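Local coordinates for TT1561 protein (Thermus thermophilus, PDB 1UF3) that is of unknown function but binds calcium and belongs to the calcineurin-like metallophosphoesterases, so it is probably a phosphoesterase, at residues Met15-Leu18 with Glu19-Glu22; Leu214-Leu217 with Arg218-Lys221; Pro159-Lys162 with Gly163-Glu166. All coordinates share one frame; numbering follows the deposited sequence.

Contact 1. Residues Met15-Leu18 with Glu19-Glu22; sequences MGDL and EALE
D17 meets A20 at the first turn of helix 18-25. Its OD1 accepts from A20 N at 3.2 Å, with an N-H...O angle of 162°. The donor comes from above the carboxylate plane, 66° out of it. The methyl of A20 lies against the same carboxylate, its CB 3.5 Å from D17 CG. The D17 CG stands opposite the backbone N (chi1 -165°), and this swings the acid over the start of the helix.

D17 O accepts from L21 N at 3.0 Å, and L18 O from E22 N at 2.9 Å, the i to i+4 bonds of the helix. A water lies 2.6 Å from E22 OE1 and within reach of L18 O. It has more acceptors near it than protons, so it cannot donate to all of them. L18 and L21 touch loosely, CD2 to CD2 at 4.3 Å.

Both leucines pack on F55 and I58 of helix 49-59. Before the cap, M15 (selenomethionine) and G16 bond through their backbones to N41 and L42.

D17 is the N-cap of the helix. Its carboxylate occupies an N-H of the first turn, and its negative charge probably interacts favourably with the helix dipole.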
loop_
_atom_site.group_PDB
_atom_site.type_symbol
_atom_site.label_atom_id
_atom_site.label_comp_id
_atom_site.label_asym_id
_atom_site.label_seq_id
_atom_site.Cartn_x
_atom_site.Cartn_y
_atom_site.Cartn_z
HETATM N N MSE A 15 0.036 12.490 -32.777
HETATM C CA MSE A 15 -0.704 12.686 -34.022
HETATM C C MSE A 15 -1.889 11.739 -34.272
HETATM O O MSE A 15 -2.008 11.144 -35.353
HETATM C CB MSE A 15 0.261 12.627 -35.226
HETATM C CG MSE A 15 1.119 13.875 -35.446
HETATM SE SE MSE A 15 0.189 15.386 -36.163
HETATM C CE MSE A 15 0.076 14.757 -38.010
ATOM N N GLY A 16 -2.762 11.596 -33.277
ATOM C CA GLY A 16 -3.938 10.755 -33.434
ATOM C C GLY A 16 -3.749 9.254 -33.424
ATOM O O GLY A 16 -4.717 8.511 -33.611
ATOM N N ASP A 17 -2.522 8.792 -33.194
ATOM C CA ASP A 17 -2.256 7.355 -33.152
ATOM C C ASP A 17 -2.758 6.785 -31.820
ATOM O O ASP A 17 -2.012 6.715 -30.836
ATOM C CB ASP A 17 -0.759 7.100 -33.282
ATOM C CG ASP A 17 -0.449 5.666 -33.605
ATOM O OD1 ASP A 17 -1.309 4.809 -33.330
ATOM O OD2 ASP A 17 0.654 5.389 -34.126
ATOM N N LEU A 18 -4.019 6.364 -31.799
ATOM C CA LEU A 18 -4.634 5.827 -30.590
ATOM C C LEU A 18 -4.094 4.479 -30.140
ATOM O O LEU A 18 -4.136 4.148 -28.946
ATOM C CB LEU A 18 -6.149 5.718 -30.779
ATOM C CG LEU A 18 -6.807 7.048 -31.126
ATOM C CD1 LEU A 18 -8.284 6.841 -31.325
ATOM C CD2 LEU A 18 -6.549 8.057 -30.021
ATOM N N GLU A 19 -3.606 3.679 -31.080
ATOM C CA GLU A 19 -3.085 2.381 -30.688
ATOM C C GLU A 19 -1.793 2.596 -29.916
ATOM O O GLU A 19 -1.531 1.923 -28.928
ATOM C CB GLU A 19 -2.846 1.485 -31.912
ATOM C CG GLU A 19 -4.120 1.121 -32.668
ATOM C CD GLU A 19 -5.188 0.463 -31.787
ATOM O OE1 GLU A 19 -4.940 -0.644 -31.254
ATOM O OE2 GLU A 19 -6.284 1.056 -31.630
ATOM N N ALA A 20 -0.986 3.538 -30.378
ATOM C CA ALA A 20 0.266 3.851 -29.713
ATOM C C ALA A 20 -0.034 4.495 -28.342
ATOM O O ALA A 20 0.584 4.144 -27.332
ATOM C CB ALA A 20 1.090 4.797 -30.581
ATOM N N LEU A 21 -0.980 5.431 -28.315
ATOM C CA LEU A 21 -1.364 6.098 -27.072
ATOM C C LEU A 21 -1.779 5.063 -26.040
ATOM O O LEU A 21 -1.375 5.130 -24.873
ATOM C CB LEU A 21 -2.526 7.053 -27.307
ATOM C CG LEU A 21 -2.992 7.836 -26.078
ATOM C CD1 LEU A 21 -1.869 8.722 -25.598
ATOM C CD2 LEU A 21 -4.203 8.682 -26.429
ATOM N N GLU A 22 -2.576 4.091 -26.468
ATOM C CA GLU A 22 -3.020 3.070 -25.544
ATOM C C GLU A 22 -1.872 2.217 -25.012
ATOM O O GLU A 22 -1.873 1.839 -23.833
ATOM C CB GLU A 22 -4.059 2.158 -26.177
ATOM C CG GLU A 22 -4.623 1.204 -25.146
ATOM C CD GLU A 22 -5.629 0.240 -25.705
ATOM O OE1 GLU A 22 -6.629 0.710 -26.297
ATOM O OE2 GLU A 22 -5.420 -0.989 -25.541
HETATM O O HOH W 1 -6.134 1.573 -28.742
#

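Contact 2. Residues Leu214-Leu217 with Arg218-Lys221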
loop_
_atom_site.group_PDB
_atom_site.type_symbol
_atom_site.label_atom_id
_atom_site.label_comp_id
_atom_site.label_asym_id
_atom_site.label_seq_id
_atom_site.Cartn_x
_atom_site.Cartn_y
_atom_site.Cartn_z
ATOM N N LEU A 214 11.115 7.696 -19.815
ATOM C CA LEU A 214 10.694 7.677 -18.421
ATOM C C LEU A 214 11.795 8.517 -17.766
ATOM O O LEU A 214 12.952 8.077 -17.692
ATOM C CB LEU A 214 10.701 6.264 -17.839
ATOM C CG LEU A 214 10.285 6.241 -16.349
ATOM C CD1 LEU A 214 8.770 6.552 -16.208
ATOM C CD2 LEU A 214 10.594 4.881 -15.755
ATOM N N LEU A 215 11.459 9.735 -17.361
ATOM C CA LEU A 215 12.428 10.613 -16.732
ATOM C C LEU A 215 12.543 10.381 -15.230
ATOM O O LEU A 215 11.533 10.194 -14.533
ATOM C CB LEU A 215 12.078 12.085 -16.932
ATOM C CG LEU A 215 11.219 12.689 -18.038
ATOM C CD1 LEU A 215 11.689 14.105 -18.215
ATOM C CD2 LEU A 215 11.273 11.910 -19.336
ATOM N N ASP A 216 13.777 10.399 -14.738
ATOM C CA ASP A 216 14.052 10.266 -13.314
ATOM C C ASP A 216 14.399 11.692 -12.891
ATOM O O ASP A 216 15.539 12.153 -13.082
ATOM C CB ASP A 216 15.251 9.330 -13.067
ATOM C CG ASP A 216 15.628 9.247 -11.588
ATOM O OD1 ASP A 216 15.324 10.199 -10.861
ATOM O OD2 ASP A 216 16.214 8.243 -11.157
ATOM N N LEU A 217 13.419 12.400 -12.340
ATOM C CA LEU A 217 13.602 13.786 -11.923
ATOM C C LEU A 217 14.769 14.073 -11.012
ATOM O O LEU A 217 15.482 15.048 -11.214
ATOM C CB LEU A 217 12.345 14.316 -11.235
ATOM C CG LEU A 217 11.263 14.942 -12.097
ATOM C CD1 LEU A 217 10.026 15.175 -11.245
ATOM C CD2 LEU A 217 11.773 16.258 -12.686
ATOM N N ARG A 218 14.951 13.243 -9.996
ATOM C CA ARG A 218 16.031 13.467 -9.053
ATOM C C ARG A 218 17.401 13.298 -9.690
ATOM O O ARG A 218 18.326 14.021 -9.352
ATOM C CB ARG A 218 15.886 12.526 -7.854
ATOM C CG ARG A 218 14.577 12.727 -7.100
ATOM C CD ARG A 218 14.526 11.863 -5.838
ATOM N NE ARG A 218 15.272 12.481 -4.757
ATOM C CZ ARG A 218 15.696 11.844 -3.673
ATOM N NH1 ARG A 218 15.454 10.554 -3.516
ATOM N NH2 ARG A 218 16.368 12.512 -2.742
ATOM N N ALA A 219 17.522 12.367 -10.626
ATOM C CA ALA A 219 18.807 12.122 -11.290
ATOM C C ALA A 219 19.006 12.859 -12.615
ATOM O O ALA A 219 20.116 12.858 -13.157
ATOM C CB ALA A 219 18.993 10.625 -11.524
ATOM N N ARG A 220 17.949 13.493 -13.122
ATOM C CA ARG A 220 18.005 14.168 -14.409
ATOM C C ARG A 220 18.548 13.173 -15.424
ATOM O O ARG A 220 19.421 13.490 -16.246
ATOM C CB ARG A 220 18.890 15.411 -14.348
ATOM C CG ARG A 220 18.333 16.455 -13.426
ATOM C CD ARG A 220 19.092 17.733 -13.523
ATOM N NE ARG A 220 18.473 18.739 -12.675
ATOM C CZ ARG A 220 18.370 18.622 -11.355
ATOM N NH1 ARG A 220 18.851 17.543 -10.747
ATOM N NH2 ARG A 220 17.781 19.575 -10.647
ATOM N N LYS A 221 18.031 11.952 -15.334
ATOM C CA LYS A 221 18.398 10.864 -16.224
ATOM C C LYS A 221 17.109 10.375 -16.892
ATOM O O LYS A 221 16.033 10.482 -16.306
ATOM C CB LYS A 221 19.013 9.704 -15.442
ATOM C CG LYS A 221 20.436 9.896 -14.981
ATOM C CD LYS A 221 20.941 8.609 -14.326
ATOM C CE LYS A 221 22.382 8.736 -13.841
ATOM N NZ LYS A 221 22.918 7.429 -13.354
#
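D216 and K221 form the antiparallel, hydrogen-bonded pair that closes the turn between strands 211-216 and 221-226. D216 N gives a nearly straight bond to K221 O at 2.7 Å, with an N-H...O angle of 170°. D216 O accepts three weak bonds: from K221 N at 3.4 Å, the return bond of the pair, from R220 N at 2.8 Å, and from A219 N. R220 and K221 thus both face D216, which makes a G1 beta bulge. R220 fills the left-handed position. Within this chain, 221-226 is the outermost strand on that side of the sheet, and 211-216 pairs with 7-12.

D216 OD1 accepts from A219 N at 3.1 Å, met from above the carboxylate plane. Its CG lies anti to the backbone N (chi1 176°) and turns the acid back over the loop. The carboxylate also carries a salt bridge, OD2 to R6 NH2. With an alanine in place of D216, R6 would lose its salt bridge and A219 N would probably keep only its weak bond to the backbone O, leaving the loop less fixed.

The A219 methyl lies against the carboxylate, CB to CG of D216 at 3.6 Å. L217 O lies over one face of the R220 guanidinium. R218 NH2 reaches outward to A62 O of the second subunit.

Contact 3. Residues Pro159-Lys162 with Gly163-Glu166; sequences PYHK and GLNE
The Y160 ring has the backbone O of E166 at its edge and in its plane, 3.2 Å from CE1. The ring is also stacked with H170. The imidazole of H161 has G163 CA at its edge, 3.6 Å from CE1.

Two backbone N-H groups converge on H161 ND1. G163 N lies 2.7 Å away and L164 N 3.1 Å away. Both are somewhat tilted from the ring plane. ND1 therefore acts as the acceptor, and NE2 is hydrogen-bonded to M195 O, consistent with the proton being on NE2. With both nitrogens engaged, the ring is held against rotation. The chi1 of H161 (-172°) sends the imidazole over the turn.

The Y160 phenol and the E166 carboxylate run side by side in the same direction, their planes 69° apart. Y160 OH donates to E166 OE2 at 3.2 Å, meeting it from above the carboxylate plane. The glutamate chain bends at chi2 (75°) to come back to the phenol.

The backbone closes the loop with two bonds. N165 N gives to H161 O at 2.8 Å, and H161 N gives to N165 O at 3.2 Å. L164 and N165 both face H161. This is a classic beta bulge on a single antiparallel bridge, in the surface loop between strand 151-155 and helix 170-179.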
loop_
_atom_site.group_PDB
_atom_site.type_symbol
_atom_site.label_atom_id
_atom_site.label_comp_id
_atom_site.label_asym_id
_atom_site.label_seq_id
_atom_site.Cartn_x
_atom_site.Cartn_y
_atom_site.Cartn_z
ATOM N N PRO A 159 13.765 25.004 -27.661
ATOM C CA PRO A 159 14.584 26.199 -27.439
ATOM C C PRO A 159 15.881 26.081 -28.250
ATOM O O PRO A 159 16.307 24.987 -28.611
ATOM C CB PRO A 159 14.855 26.155 -25.943
ATOM C CG PRO A 159 14.974 24.680 -25.697
ATOM C CD PRO A 159 13.802 24.126 -26.479
ATOM N N TYR A 160 16.488 27.214 -28.560
ATOM C CA TYR A 160 17.744 27.203 -29.288
ATOM C C TYR A 160 18.771 26.642 -28.321
ATOM O O TYR A 160 18.858 27.111 -27.180
ATOM C CB TYR A 160 18.148 28.615 -29.652
ATOM C CG TYR A 160 19.596 28.700 -30.044
ATOM C CD1 TYR A 160 20.002 28.345 -31.330
ATOM C CD2 TYR A 160 20.561 29.132 -29.132
ATOM C CE1 TYR A 160 21.339 28.424 -31.714
ATOM C CE2 TYR A 160 21.912 29.215 -29.500
ATOM C CZ TYR A 160 22.292 28.860 -30.800
ATOM O OH TYR A 160 23.610 28.943 -31.199
ATOM N N HIS A 161 19.541 25.657 -28.772
ATOM C CA HIS A 161 20.555 25.013 -27.942
ATOM C C HIS A 161 21.530 24.302 -28.871
ATOM O O HIS A 161 21.148 23.376 -29.592
ATOM C CB HIS A 161 19.904 23.983 -27.007
ATOM C CG HIS A 161 20.836 23.412 -25.982
ATOM N ND1 HIS A 161 21.813 22.491 -26.290
ATOM C CD2 HIS A 161 20.957 23.655 -24.654
ATOM C CE1 HIS A 161 22.497 22.192 -25.200
ATOM N NE2 HIS A 161 21.999 22.886 -24.193
ATOM N N LYS A 162 22.789 24.729 -28.840
ATOM C CA LYS A 162 23.814 24.144 -29.694
ATOM C C LYS A 162 23.863 22.621 -29.596
ATOM O O LYS A 162 24.273 21.939 -30.537
ATOM C CB LYS A 162 25.184 24.762 -29.371
ATOM C CG LYS A 162 25.247 26.266 -29.635
ATOM C CD LYS A 162 26.686 26.754 -29.843
ATOM C CE LYS A 162 26.723 28.243 -30.201
ATOM N NZ LYS A 162 28.106 28.729 -30.521
ATOM N N GLY A 163 23.429 22.082 -28.464
ATOM C CA GLY A 163 23.422 20.642 -28.309
ATOM C C GLY A 163 22.180 19.994 -28.908
ATOM O O GLY A 163 22.301 19.079 -29.715
ATOM N N LEU A 164 20.993 20.487 -28.540
ATOM C CA LEU A 164 19.698 19.943 -28.999
ATOM C C LEU A 164 19.155 20.363 -30.366
ATOM O O LEU A 164 18.617 19.536 -31.105
ATOM C CB LEU A 164 18.600 20.255 -27.968
ATOM C CG LEU A 164 18.638 19.608 -26.585
ATOM C CD1 LEU A 164 17.481 20.128 -25.754
ATOM C CD2 LEU A 164 18.540 18.109 -26.719
ATOM N N ASN A 165 19.246 21.649 -30.678
ATOM C CA ASN A 165 18.732 22.160 -31.944
ATOM C C ASN A 165 19.210 23.581 -32.229
ATOM O O ASN A 165 18.663 24.563 -31.702
ATOM C CB ASN A 165 17.196 22.123 -31.948
ATOM C CG ASN A 165 16.600 22.572 -33.279
ATOM O OD1 ASN A 165 17.293 23.122 -34.139
ATOM N ND2 ASN A 165 15.303 22.350 -33.445
ATOM N N GLU A 166 20.225 23.657 -33.089
ATOM C CA GLU A 166 20.870 24.890 -33.534
ATOM C C GLU A 166 19.885 25.841 -34.214
ATOM O O GLU A 166 20.166 27.031 -34.370
ATOM C CB GLU A 166 22.011 24.516 -34.506
ATOM C CG GLU A 166 22.698 25.673 -35.223
ATOM C CD GLU A 166 23.649 26.448 -34.327
ATOM O OE1 GLU A 166 24.615 25.840 -33.808
ATOM O OE2 GLU A 166 23.433 27.670 -34.147
#

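How the contacts relate
Along the chain the order is contact 1, contact 3, contact 2. Contacts 1 and 2 both belong with the six-stranded sheet. Contact 1 follows its strand 7-12 and starts helix 18-25, while contact 2 joins its strands 211-216 and 221-226, and 211-216 lies next to 7-12. Contact 3 lies in the loop that follows strand 151-155 of the other sheet. Centres are about 25 Å apart for contacts 1 and 2, about 28 Å for 1 and 3, and about 20 Å for 2 and 3. None of them touch. All are local turns or caps within the one calcineurin-like metallophosphoesterase fold. No other subunit touches contacts 1 and 3, while contact 2 lies at a subunit interface.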